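Local coordinates for alpha-galactosidase (PDB 3MI6), which probably hydrolyses terminal, non-reducing alpha-D-galactose residues from alpha-galactosides such as galactose oligosaccharides and galactomannans, as a glycoside hydrolase of family 36, at residues Q52-T58 with N67-I73; F248-Y254 with P294-S299; G369-D375 with W384-K390; Y712-I717 with T729-V733. All coordinates share one frame; numbering follows the deposited sequence.

In the fold
The four contacts follow one another along the chain without touching. Contacts 1 and 2 both involve the N-terminal region, with centres about 30 Å apart: contact 1 in the long loop between strands 31-36 and 90-93, contact 2 in the middle of a nine-stranded antiparallel sheet. Contact 3 lies in the loop after strand 363-366 of the parallel eight-stranded barrel, about 41 Å from contact 2, centre to centre. Contact 4 joins two antiparallel sheets of the C-terminal domain. Contacts 1 and 4, with centres about 59 Å apart within one chain, come together between subunits: E53 and R55 of one copy bind T716 of another, which probably helps hold the tetramer together.

Contact 1: Q52-T58 with N67-I73; sequences QEWRDAT and NFQPATI
Q52 reaches F68 and the backbone of N67 within the long loop that joins strands 31-36 and 90-93 of the N-terminal domain, where two irregular segments of the same excursion fold against each other. The closer packing gathers round the buried Q69, whose extended side chain enters the bend of residues 52-58 between R55 and T58. There its amide lies near one face of the W54 indole, off-centre, the planes 12° apart. Beside it, T58 OG1 sits 3.3 Å from A71 CB, while CG2 of the same threonine turns to the Q69 side chain.

The side of W54 and N67 is more open, the indole being exposed. N67 ND2 lies near the plane of the W54 ring, at its edge and 3.2 Å from W54 CB. Contact is also looser where the R55 and T72 side chains cross at about a right angle, CG to CG2 4.1 Å. Within 52-58, the guanidinium of R55 grips one carboxylate oxygen, E53 OE1, end-on through NH1 and NH2, and both side chains also bind T716 of the second subunit, so this part of the loop is built into a subunit interface. T72 OG1 likewise pairs with Y679 of the second subunit, and it also donates to a water that bridges E53 O and N67 O. Q52 NE2 makes a weak bond of 3.1 Å to N67 O, bent to 126° at the hydrogen.

Contact 2: F248-Y254 with P294-S299; sequences FGFNLVY and PEAILS
Two neighbouring antiparallel strands near the middle of a nine-stranded sheet, 247-252 and 290-301, pair here, their local axes 4.5 Å apart and 166° from one another. G249 faces S299 and N251 faces I297 in hydrogen-bonded pairs. F250-L298 and L252-A296 form the non-hydrogen-bonded pairs between and beyond them. N251 N donates to I297 O and I297 N to N251 O, each at 2.9 Å. The return bond from S299 N to G249 O is weak.

V253 centres an inverse gamma turn, yet its N still reaches E295 O at 2.8 Å, and a water links V253 O to E295 N. On the sheet face of F250 and L298, F250 CD2 meets L298 CD1 at 3.8 Å, and strand 174-186 packs over this side. On the other face the I297 side chain runs toward V253, CD1 to CG2 4.1 Å, beneath helix 305-319. With CG anti to the backbone N (chi1 -166°), Y254 brings its ring obliquely against P294, where Y254 CD1 meets P294 CG at 3.3 Å. The E295 carboxylate makes a salt bridge with K114 and a hydrogen bond with T123. Such in-register antiparallel pairing of adjacent central strands is that of a beta-sandwich sheet, as in the N-terminal domain of family 36 glycosidases.

Contact 3: G369-D375 with W384-K390; sequences GWFGHRD and WFVDQRK
F371 and W384 lie side by side and point the same way, with W384 CZ3 3.4 Å above the centre of the phenylalanine ring. The planes are 35° apart, so the pair is oblique. R374 CG lies over the opposite face of F371, offset toward the rim of the ring, which thus sits between an indole and an arginine stem. W370 crosses W384 at about a right angle, CZ2 to CE3 4.2 Å, and presents the edge of its ring to V386 N.

Two backbone bonds tie the segments behind these rings. W370 O accepts from D387 N at 2.9 Å, and G372 N donates to F385 O at 3.2 Å, a single bridge between two otherwise irregular segments. Farther along, K390 bends back to place NZ 2.6 Å from G369 O, coming from above the carbonyl plane. On the more exposed side D375 OD2 and R389 NH1 form a salt bridge of 2.6 Å, with H373 CB over one face of the guanidinium.

The guanidinium of R374 makes a salt bridge with D368, a predicted substrate-binding residue, which places the contact beside the predicted substrate site. Both segments belong to the loop between strand 363-366 and helix 394-404 of the parallel barrel, and the two tryptophans pack on strand 408-413, with W370 NE1 bonded to W412 O.

Contact 4: Y712-I717 with T729-V733; sequences YFVPTI and TQLFV
The local axes of strands 712-714 and 729-733 run at 145° to each other and stay 10.8 Å apart at their closest, so their backbones do not pair and side chains bridge the gap. V714 stands at the middle. Its CG2 branch meets F732 CZ at 3.5 Å, while CG1, which lies anti to the backbone N (chi1 -173°), reaches both partners: it sits in the plane of the F732 ring at the edge and approaches Q730 NE2 to 3.2 Å. Valine and glutamine come from opposite directions. On the far side of this amide I717 CG1 is 3.8 Å from Q730 NE2, which thus lies between two aliphatic side chains.

Q730 OE1 accepts a hydrogen bond from R668 on neighbouring strand 663-670. F732 also meets Y712: F732 CE1 lies near the plane of the tyrosine ring, at its edge, 3.9 Å from Y712 CE1, and the two rings stand almost perpendicular at 89°, with centroids 6.0 Å apart. A hydrogen bond to D698 holds the hydroxyl end of the tyrosine ring.

Strand 712-714 pairs with 680-682 in a small two-stranded sheet, whereas 728-736 lies inside a six-stranded antiparallel sheet between 663-670 and 692-695. The contact therefore joins these two sheets of the C-terminal domain, with F682 of strand 680-682 lying nearly parallel to F732 and I695 of strand 692-695 against both Y712 and F732.

Contact 1: Q52-T58 with N67-I73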
# COMPACT_ATOMS: atom_id res chain seq x y z
N GLN D 52 14.77 -19.28 -27.24
CA GLN D 52 15.78 -19.58 -26.23
C GLN D 52 16.99 -18.69 -26.41
O GLN D 52 17.48 -18.54 -27.53
CB GLN D 52 16.22 -21.04 -26.35
CG GLN D 52 15.08 -22.03 -26.35
CD GLN D 52 15.53 -23.43 -26.02
OE1 GLN D 52 14.72 -24.35 -25.92
NE2 GLN D 52 16.84 -23.60 -25.81
N GLU D 53 17.47 -18.12 -25.32
CA GLU D 53 18.66 -17.27 -25.38
C GLU D 53 19.69 -17.66 -24.35
O GLU D 53 19.35 -18.11 -23.26
CB GLU D 53 18.28 -15.79 -25.19
CG GLU D 53 17.52 -15.17 -26.36
CD GLU D 53 17.11 -13.73 -26.11
OE1 GLU D 53 17.08 -13.30 -24.93
OE2 GLU D 53 16.81 -13.02 -27.10
N TRP D 54 20.97 -17.49 -24.68
CA TRP D 54 22.03 -17.77 -23.73
C TRP D 54 22.02 -16.80 -22.55
O TRP D 54 22.07 -15.59 -22.74
CB TRP D 54 23.40 -17.71 -24.41
CG TRP D 54 24.57 -17.65 -23.45
CD1 TRP D 54 25.12 -16.52 -22.90
CD2 TRP D 54 25.35 -18.75 -22.96
NE1 TRP D 54 26.18 -16.85 -22.09
CE2 TRP D 54 26.34 -18.21 -22.11
CE3 TRP D 54 25.30 -20.13 -23.15
CZ2 TRP D 54 27.28 -19.02 -21.45
CZ3 TRP D 54 26.23 -20.93 -22.50
CH2 TRP D 54 27.21 -20.37 -21.66
N ARG D 55 21.95 -17.37 -21.35
CA ARG D 55 22.20 -16.65 -20.09
C ARG D 55 23.45 -17.24 -19.41
O ARG D 55 23.74 -18.42 -19.58
CB ARG D 55 20.98 -16.75 -19.16
CG ARG D 55 19.75 -16.03 -19.68
CD ARG D 55 20.03 -14.55 -19.90
NE ARG D 55 18.82 -13.81 -20.25
CZ ARG D 55 18.44 -13.51 -21.49
NH1 ARG D 55 19.17 -13.87 -22.53
NH2 ARG D 55 17.31 -12.84 -21.68
N ASP D 56 24.18 -16.42 -18.65
CA ASP D 56 25.45 -16.87 -18.07
C ASP D 56 25.31 -17.64 -16.75
O ASP D 56 24.29 -17.55 -16.06
CB ASP D 56 26.42 -15.70 -17.88
CG ASP D 56 26.75 -14.97 -19.18
OD1 ASP D 56 25.87 -14.84 -20.07
OD2 ASP D 56 27.91 -14.49 -19.31
N ALA D 57 26.35 -18.40 -16.41
CA ALA D 57 26.50 -19.02 -15.10
C ALA D 57 25.41 -20.04 -14.78
O ALA D 57 24.97 -20.15 -13.64
CB ALA D 57 26.57 -17.96 -14.01
N THR D 58 24.97 -20.76 -15.81
CA THR D 58 23.98 -21.81 -15.65
C THR D 58 24.16 -22.87 -16.73
O THR D 58 24.34 -22.56 -17.91
CB THR D 58 22.52 -21.24 -15.61
OG1 THR D 58 21.59 -22.29 -15.32
CG2 THR D 58 22.13 -20.56 -16.91
N ASN D 67 22.58 -22.84 -25.71
CA ASN D 67 21.43 -22.03 -25.36
C ASN D 67 20.25 -22.84 -24.84
O ASN D 67 19.24 -22.28 -24.41
CB ASN D 67 21.00 -21.16 -26.55
CG ASN D 67 22.16 -20.33 -27.13
OD1 ASN D 67 22.05 -19.80 -28.24
ND2 ASN D 67 23.26 -20.21 -26.39
N PHE D 68 20.35 -24.17 -24.88
CA PHE D 68 19.36 -25.00 -24.21
C PHE D 68 19.75 -25.07 -22.74
O PHE D 68 20.71 -25.74 -22.38
CB PHE D 68 19.30 -26.40 -24.82
CG PHE D 68 18.05 -27.16 -24.46
CD1 PHE D 68 17.94 -27.81 -23.25
CD2 PHE D 68 16.99 -27.24 -25.35
CE1 PHE D 68 16.79 -28.52 -22.92
CE2 PHE D 68 15.83 -27.94 -25.04
CZ PHE D 68 15.73 -28.59 -23.82
N GLN D 69 19.03 -24.33 -21.90
CA GLN D 69 19.33 -24.23 -20.47
C GLN D 69 18.07 -24.41 -19.65
O GLN D 69 17.17 -23.57 -19.71
CB GLN D 69 19.97 -22.87 -20.16
CG GLN D 69 21.34 -22.68 -20.79
CD GLN D 69 21.93 -21.30 -20.56
OE1 GLN D 69 22.97 -21.16 -19.91
NE2 GLN D 69 21.29 -20.28 -21.12
N PRO D 70 17.99 -25.53 -18.90
CA PRO D 70 16.81 -25.88 -18.10
C PRO D 70 16.38 -24.78 -17.10
O PRO D 70 15.20 -24.75 -16.75
CB PRO D 70 17.24 -27.14 -17.36
CG PRO D 70 18.32 -27.73 -18.23
CD PRO D 70 19.05 -26.55 -18.80
N ALA D 71 17.31 -23.93 -16.67
CA ALA D 71 17.02 -22.81 -15.76
C ALA D 71 16.10 -21.73 -16.36
O ALA D 71 15.39 -21.04 -15.63
CB ALA D 71 18.32 -22.16 -15.26
N THR D 72 16.13 -21.59 -17.68
CA THR D 72 15.28 -20.63 -18.36
C THR D 72 14.17 -21.30 -19.18
O THR D 72 13.54 -20.66 -20.01
CB THR D 72 16.07 -19.72 -19.32
OG1 THR D 72 16.44 -20.47 -20.48
CG2 THR D 72 17.33 -19.17 -18.64
N ILE D 73 13.93 -22.59 -18.94
CA ILE D 73 12.90 -23.32 -19.66
C ILE D 73 11.72 -23.73 -18.79
O ILE D 73 11.88 -24.51 -17.85
CB ILE D 73 13.46 -24.60 -20.32
CG1 ILE D 73 14.41 -24.25 -21.47
CG2 ILE D 73 12.32 -25.47 -20.83
CD1 ILE D 73 14.95 -25.47 -22.19
O HOH W 1 18.71 -20.57 -21.81

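Contact 2: F248-Y254 with P294-S299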
# COMPACT_ATOMS: atom_id res chain seq x y z
N PHE D 248 -5.83 -17.72 -11.66
CA PHE D 248 -5.74 -19.17 -11.67
C PHE D 248 -6.23 -19.74 -10.36
O PHE D 248 -6.08 -19.12 -9.30
CB PHE D 248 -4.31 -19.58 -11.90
CG PHE D 248 -3.80 -19.23 -13.25
CD1 PHE D 248 -3.13 -18.04 -13.47
CD2 PHE D 248 -4.00 -20.09 -14.32
CE1 PHE D 248 -2.65 -17.72 -14.73
CE2 PHE D 248 -3.54 -19.77 -15.58
CZ PHE D 248 -2.86 -18.59 -15.78
N GLY D 249 -6.81 -20.92 -10.42
CA GLY D 249 -7.28 -21.61 -9.24
C GLY D 249 -6.71 -23.00 -9.20
O GLY D 249 -6.68 -23.69 -10.21
N PHE D 250 -6.26 -23.43 -8.03
CA PHE D 250 -5.67 -24.75 -7.90
C PHE D 250 -6.31 -25.47 -6.74
O PHE D 250 -6.34 -24.94 -5.63
CB PHE D 250 -4.17 -24.63 -7.63
CG PHE D 250 -3.42 -23.82 -8.64
CD1 PHE D 250 -3.49 -22.44 -8.62
CD2 PHE D 250 -2.65 -24.43 -9.59
CE1 PHE D 250 -2.81 -21.69 -9.55
CE2 PHE D 250 -1.96 -23.67 -10.53
CZ PHE D 250 -2.05 -22.30 -10.51
N ASN D 251 -6.84 -26.65 -6.99
CA ASN D 251 -7.27 -27.49 -5.87
C ASN D 251 -6.77 -28.95 -5.98
O ASN D 251 -6.03 -29.30 -6.90
CB ASN D 251 -8.78 -27.38 -5.64
CG ASN D 251 -9.18 -27.64 -4.18
OD1 ASN D 251 -8.41 -28.23 -3.41
ND2 ASN D 251 -10.38 -27.21 -3.80
N LEU D 252 -7.17 -29.80 -5.04
CA LEU D 252 -6.52 -31.10 -4.90
C LEU D 252 -7.49 -32.13 -4.36
O LEU D 252 -7.99 -31.98 -3.26
CB LEU D 252 -5.39 -30.96 -3.90
CG LEU D 252 -4.02 -31.46 -4.29
CD1 LEU D 252 -3.39 -32.20 -3.08
CD2 LEU D 252 -4.09 -32.32 -5.56
N VAL D 253 -7.77 -33.19 -5.11
CA VAL D 253 -8.64 -34.21 -4.54
C VAL D 253 -7.87 -35.15 -3.62
O VAL D 253 -7.54 -36.24 -4.01
CB VAL D 253 -9.34 -35.02 -5.59
CG1 VAL D 253 -10.51 -35.76 -4.96
CG2 VAL D 253 -9.79 -34.12 -6.71
N TYR D 254 -7.59 -34.69 -2.41
CA TYR D 254 -6.77 -35.42 -1.45
C TYR D 254 -7.13 -34.90 -0.07
O TYR D 254 -7.63 -33.80 0.05
CB TYR D 254 -5.29 -35.18 -1.74
CG TYR D 254 -4.37 -36.14 -1.03
CD1 TYR D 254 -4.52 -37.51 -1.20
CD2 TYR D 254 -3.36 -35.68 -0.19
CE1 TYR D 254 -3.69 -38.40 -0.55
CE2 TYR D 254 -2.52 -36.55 0.47
CZ TYR D 254 -2.69 -37.91 0.29
OH TYR D 254 -1.87 -38.79 0.95
N PRO D 294 -2.78 -38.27 -6.31
CA PRO D 294 -4.15 -37.76 -6.23
C PRO D 294 -4.28 -36.72 -7.32
O PRO D 294 -3.25 -36.22 -7.78
CB PRO D 294 -4.20 -37.07 -4.86
CG PRO D 294 -3.01 -37.54 -4.13
CD PRO D 294 -1.97 -37.87 -5.14
N GLU D 295 -5.50 -36.40 -7.73
CA GLU D 295 -5.70 -35.45 -8.83
C GLU D 295 -5.59 -33.98 -8.42
O GLU D 295 -6.05 -33.57 -7.34
CB GLU D 295 -7.03 -35.71 -9.52
CG GLU D 295 -6.98 -36.91 -10.44
CD GLU D 295 -8.29 -37.20 -11.10
OE1 GLU D 295 -9.35 -36.79 -10.56
OE2 GLU D 295 -8.27 -37.85 -12.16
N ALA D 296 -4.97 -33.18 -9.29
CA ALA D 296 -4.96 -31.73 -9.13
C ALA D 296 -6.03 -31.11 -10.02
O ALA D 296 -6.11 -31.46 -11.19
CB ALA D 296 -3.59 -31.18 -9.49
N ILE D 297 -6.85 -30.23 -9.47
CA ILE D 297 -7.79 -29.41 -10.27
C ILE D 297 -7.17 -28.06 -10.65
O ILE D 297 -6.73 -27.32 -9.78
CB ILE D 297 -9.12 -29.09 -9.53
CG1 ILE D 297 -9.71 -30.33 -8.86
CG2 ILE D 297 -10.11 -28.47 -10.48
CD1 ILE D 297 -10.00 -31.48 -9.79
N LEU D 298 -7.14 -27.74 -11.94
CA LEU D 298 -6.63 -26.46 -12.43
C LEU D 298 -7.71 -25.68 -13.19
O LEU D 298 -8.62 -26.27 -13.80
CB LEU D 298 -5.43 -26.66 -13.33
CG LEU D 298 -4.05 -26.42 -12.73
CD1 LEU D 298 -3.81 -27.43 -11.61
CD2 LEU D 298 -2.96 -26.54 -13.78
N SER D 299 -7.62 -24.36 -13.16
CA SER D 299 -8.64 -23.51 -13.76
C SER D 299 -8.18 -22.06 -13.92
O SER D 299 -7.36 -21.56 -13.15
CB SER D 299 -9.92 -23.56 -12.92
OG SER D 299 -11.03 -23.20 -13.71
O HOH W 2 -7.48 -37.75 -6.50

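Contact 3: G369-D375 with W384-K390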
# COMPACT_ATOMS: atom_id res chain seq x y z
N GLY D 369 -21.86 -39.75 22.32
CA GLY D 369 -22.28 -40.23 23.63
C GLY D 369 -23.11 -41.50 23.66
O GLY D 369 -23.39 -42.03 24.73
N TRP D 370 -23.51 -42.01 22.50
CA TRP D 370 -24.45 -43.13 22.47
C TRP D 370 -23.80 -44.50 22.66
O TRP D 370 -24.49 -45.49 22.95
CB TRP D 370 -25.24 -43.10 21.16
CG TRP D 370 -24.38 -43.25 19.96
CD1 TRP D 370 -23.80 -42.25 19.25
CD2 TRP D 370 -24.01 -44.47 19.32
NE1 TRP D 370 -23.08 -42.77 18.21
CE2 TRP D 370 -23.20 -44.13 18.23
CE3 TRP D 370 -24.28 -45.81 19.57
CZ2 TRP D 370 -22.65 -45.09 17.37
CZ3 TRP D 370 -23.74 -46.76 18.72
CH2 TRP D 370 -22.94 -46.40 17.64
N PHE D 371 -22.49 -44.57 22.51
CA PHE D 371 -21.78 -45.84 22.48
C PHE D 371 -21.02 -46.13 23.79
O PHE D 371 -20.77 -45.22 24.58
CB PHE D 371 -20.82 -45.84 21.30
CG PHE D 371 -19.91 -44.63 21.26
CD1 PHE D 371 -18.57 -44.75 21.55
CD2 PHE D 371 -20.42 -43.38 20.96
CE1 PHE D 371 -17.73 -43.64 21.52
CE2 PHE D 371 -19.59 -42.26 20.94
CZ PHE D 371 -18.25 -42.40 21.21
N GLY D 372 -20.66 -47.39 24.01
CA GLY D 372 -19.82 -47.78 25.14
C GLY D 372 -20.24 -47.23 26.49
O GLY D 372 -21.24 -47.65 27.06
N HIS D 373 -19.45 -46.31 27.03
CA HIS D 373 -19.84 -45.59 28.24
C HIS D 373 -19.49 -44.09 28.14
O HIS D 373 -19.07 -43.47 29.12
CB HIS D 373 -19.30 -46.25 29.52
CG HIS D 373 -17.90 -46.79 29.41
ND1 HIS D 373 -17.57 -47.86 28.60
CD2 HIS D 373 -16.75 -46.45 30.05
CE1 HIS D 373 -16.28 -48.12 28.71
NE2 HIS D 373 -15.76 -47.28 29.59
N ARG D 374 -19.69 -43.53 26.95
CA ARG D 374 -19.35 -42.13 26.68
C ARG D 374 -20.14 -41.15 27.52
O ARG D 374 -21.14 -40.61 27.08
CB ARG D 374 -19.56 -41.79 25.21
CG ARG D 374 -18.51 -42.33 24.28
CD ARG D 374 -17.18 -41.59 24.42
NE ARG D 374 -17.11 -40.34 23.66
CZ ARG D 374 -15.98 -39.73 23.32
NH1 ARG D 374 -14.80 -40.24 23.65
NH2 ARG D 374 -16.02 -38.60 22.63
N ASP D 375 -19.68 -40.90 28.74
CA ASP D 375 -20.29 -39.89 29.59
C ASP D 375 -19.32 -38.74 29.69
O ASP D 375 -19.62 -37.67 30.23
CB ASP D 375 -20.61 -40.49 30.95
CG ASP D 375 -21.63 -41.60 30.86
OD1 ASP D 375 -22.72 -41.36 30.28
OD2 ASP D 375 -21.34 -42.73 31.33
N TRP D 384 -18.11 -49.18 19.16
CA TRP D 384 -19.24 -48.75 18.35
C TRP D 384 -20.46 -49.66 18.48
O TRP D 384 -20.96 -50.23 17.51
CB TRP D 384 -18.79 -48.57 16.90
CG TRP D 384 -17.60 -47.66 16.81
CD1 TRP D 384 -16.33 -47.98 16.40
CD2 TRP D 384 -17.55 -46.28 17.20
NE1 TRP D 384 -15.51 -46.88 16.49
CE2 TRP D 384 -16.24 -45.82 16.97
CE3 TRP D 384 -18.50 -45.38 17.70
CZ2 TRP D 384 -15.84 -44.51 17.23
CZ3 TRP D 384 -18.11 -44.07 17.96
CH2 TRP D 384 -16.79 -43.65 17.72
N PHE D 385 -20.94 -49.77 19.72
CA PHE D 385 -22.16 -50.49 20.01
C PHE D 385 -22.93 -49.73 21.10
O PHE D 385 -22.37 -48.90 21.80
CB PHE D 385 -21.85 -51.94 20.40
CG PHE D 385 -20.81 -52.07 21.47
CD1 PHE D 385 -21.06 -51.63 22.76
CD2 PHE D 385 -19.60 -52.66 21.20
CE1 PHE D 385 -20.11 -51.76 23.76
CE2 PHE D 385 -18.64 -52.80 22.19
CZ PHE D 385 -18.90 -52.34 23.47
N VAL D 386 -24.22 -50.04 21.22
CA VAL D 386 -25.16 -49.28 22.06
C VAL D 386 -24.86 -49.23 23.57
O VAL D 386 -24.49 -50.22 24.19
CB VAL D 386 -26.59 -49.83 21.88
CG1 VAL D 386 -27.61 -48.75 22.20
CG2 VAL D 386 -26.78 -50.39 20.45
N ASP D 387 -25.05 -48.04 24.15
CA ASP D 387 -24.84 -47.83 25.58
C ASP D 387 -26.15 -47.96 26.33
O ASP D 387 -26.98 -47.04 26.31
CB ASP D 387 -24.25 -46.44 25.84
CG ASP D 387 -24.13 -46.11 27.33
OD1 ASP D 387 -24.23 -47.06 28.15
OD2 ASP D 387 -23.94 -44.93 27.68
N GLN D 388 -26.35 -49.09 27.02
CA GLN D 388 -27.66 -49.41 27.60
C GLN D 388 -28.13 -48.52 28.76
O GLN D 388 -29.32 -48.48 29.06
CB GLN D 388 -27.76 -50.90 27.95
CG GLN D 388 -27.78 -51.81 26.71
CD GLN D 388 -27.83 -53.30 27.03
OE1 GLN D 388 -28.38 -53.71 28.05
NE2 GLN D 388 -27.26 -54.11 26.14
N ARG D 389 -27.22 -47.79 29.40
CA ARG D 389 -27.64 -46.83 30.42
C ARG D 389 -28.53 -45.75 29.81
O ARG D 389 -29.43 -45.23 30.47
CB ARG D 389 -26.45 -46.13 31.05
CG ARG D 389 -25.29 -47.00 31.43
CD ARG D 389 -24.12 -46.09 31.77
NE ARG D 389 -22.92 -46.81 32.16
CZ ARG D 389 -21.81 -46.22 32.58
NH1 ARG D 389 -21.77 -44.89 32.66
NH2 ARG D 389 -20.74 -46.94 32.92
N LYS D 390 -28.25 -45.39 28.56
CA LYS D 390 -28.94 -44.27 27.94
C LYS D 390 -29.87 -44.74 26.83
O LYS D 390 -30.71 -43.98 26.35
CB LYS D 390 -27.94 -43.22 27.41
CG LYS D 390 -26.50 -43.43 27.91
CD LYS D 390 -25.84 -42.15 28.45
CE LYS D 390 -25.59 -41.13 27.36
NZ LYS D 390 -25.61 -41.80 26.04

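Contact 4: Y712-I717 with T729-V733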
# COMPACT_ATOMS: atom_id res chain seq x y z
N TYR D 712 -29.75 -0.41 -5.05
CA TYR D 712 -31.01 -0.40 -4.33
C TYR D 712 -30.76 0.34 -3.02
O TYR D 712 -29.82 0.03 -2.29
CB TYR D 712 -31.47 -1.84 -4.08
CG TYR D 712 -32.88 -1.98 -3.55
CD1 TYR D 712 -33.11 -2.52 -2.28
CD2 TYR D 712 -33.98 -1.62 -4.31
CE1 TYR D 712 -34.40 -2.67 -1.79
CE2 TYR D 712 -35.27 -1.77 -3.83
CZ TYR D 712 -35.47 -2.29 -2.56
OH TYR D 712 -36.73 -2.45 -2.06
N PHE D 713 -31.57 1.35 -2.75
CA PHE D 713 -31.46 2.08 -1.50
C PHE D 713 -31.96 1.19 -0.37
O PHE D 713 -33.05 0.60 -0.46
CB PHE D 713 -32.26 3.38 -1.56
CG PHE D 713 -32.25 4.15 -0.27
CD1 PHE D 713 -32.98 3.71 0.81
CD2 PHE D 713 -31.52 5.31 -0.16
CE1 PHE D 713 -32.98 4.40 2.00
CE2 PHE D 713 -31.51 6.01 1.04
CZ PHE D 713 -32.25 5.55 2.11
N VAL D 714 -31.17 1.08 0.69
CA VAL D 714 -31.61 0.33 1.85
C VAL D 714 -31.69 1.20 3.10
O VAL D 714 -30.73 1.89 3.46
CB VAL D 714 -30.69 -0.85 2.14
CG1 VAL D 714 -31.28 -1.69 3.26
CG2 VAL D 714 -30.54 -1.68 0.90
N PRO D 715 -32.86 1.18 3.75
CA PRO D 715 -33.12 1.81 5.06
C PRO D 715 -31.94 1.66 6.01
O PRO D 715 -31.40 0.57 6.19
CB PRO D 715 -34.28 0.99 5.60
CG PRO D 715 -35.05 0.61 4.39
CD PRO D 715 -34.04 0.45 3.26
N THR D 716 -31.57 2.78 6.61
CA THR D 716 -30.60 2.78 7.69
C THR D 716 -31.07 1.89 8.86
O THR D 716 -32.27 1.74 9.10
CB THR D 716 -30.35 4.23 8.17
OG1 THR D 716 -30.05 5.05 7.03
CG2 THR D 716 -29.20 4.28 9.13
N ILE D 717 -30.11 1.29 9.55
CA ILE D 717 -30.39 0.53 10.76
C ILE D 717 -30.47 1.46 11.97
O ILE D 717 -29.46 2.04 12.39
CB ILE D 717 -29.34 -0.56 10.97
CG1 ILE D 717 -29.27 -1.45 9.72
CG2 ILE D 717 -29.65 -1.38 12.21
CD1 ILE D 717 -27.87 -1.83 9.34
N THR D 729 -28.92 -8.09 9.90
CA THR D 729 -29.11 -8.68 8.60
C THR D 729 -30.25 -8.05 7.83
O THR D 729 -31.34 -7.85 8.34
CB THR D 729 -29.44 -10.16 8.72
OG1 THR D 729 -28.45 -10.79 9.55
CG2 THR D 729 -29.46 -10.78 7.33
N GLN D 730 -29.97 -7.74 6.57
CA GLN D 730 -30.98 -7.33 5.62
C GLN D 730 -31.06 -8.37 4.49
O GLN D 730 -30.07 -8.62 3.80
CB GLN D 730 -30.64 -5.95 5.09
CG GLN D 730 -30.70 -4.88 6.16
CD GLN D 730 -29.68 -3.76 5.96
OE1 GLN D 730 -28.52 -4.00 5.65
NE2 GLN D 730 -30.12 -2.54 6.16
N LEU D 731 -32.23 -8.97 4.35
CA LEU D 731 -32.50 -10.01 3.37
C LEU D 731 -33.32 -9.42 2.22
O LEU D 731 -34.17 -8.56 2.44
CB LEU D 731 -33.32 -11.10 4.02
CG LEU D 731 -32.93 -12.57 3.88
CD1 LEU D 731 -31.47 -12.83 4.25
CD2 LEU D 731 -33.87 -13.35 4.78
N PHE D 732 -33.06 -9.89 1.01
CA PHE D 732 -33.69 -9.38 -0.19
C PHE D 732 -34.15 -10.52 -1.11
O PHE D 732 -33.34 -11.09 -1.84
CB PHE D 732 -32.68 -8.53 -0.95
CG PHE D 732 -32.19 -7.34 -0.18
CD1 PHE D 732 -32.95 -6.19 -0.10
CD2 PHE D 732 -30.95 -7.36 0.44
CE1 PHE D 732 -32.49 -5.09 0.60
CE2 PHE D 732 -30.49 -6.24 1.14
CZ PHE D 732 -31.26 -5.12 1.22
N VAL D 733 -35.43 -10.85 -1.06
CA VAL D 733 -36.01 -11.85 -1.96
C VAL D 733 -36.42 -11.22 -3.30
O VAL D 733 -37.30 -10.36 -3.35
CB VAL D 733 -37.25 -12.48 -1.32
CG1 VAL D 733 -37.82 -13.55 -2.23
CG2 VAL D 733 -36.91 -13.05 0.05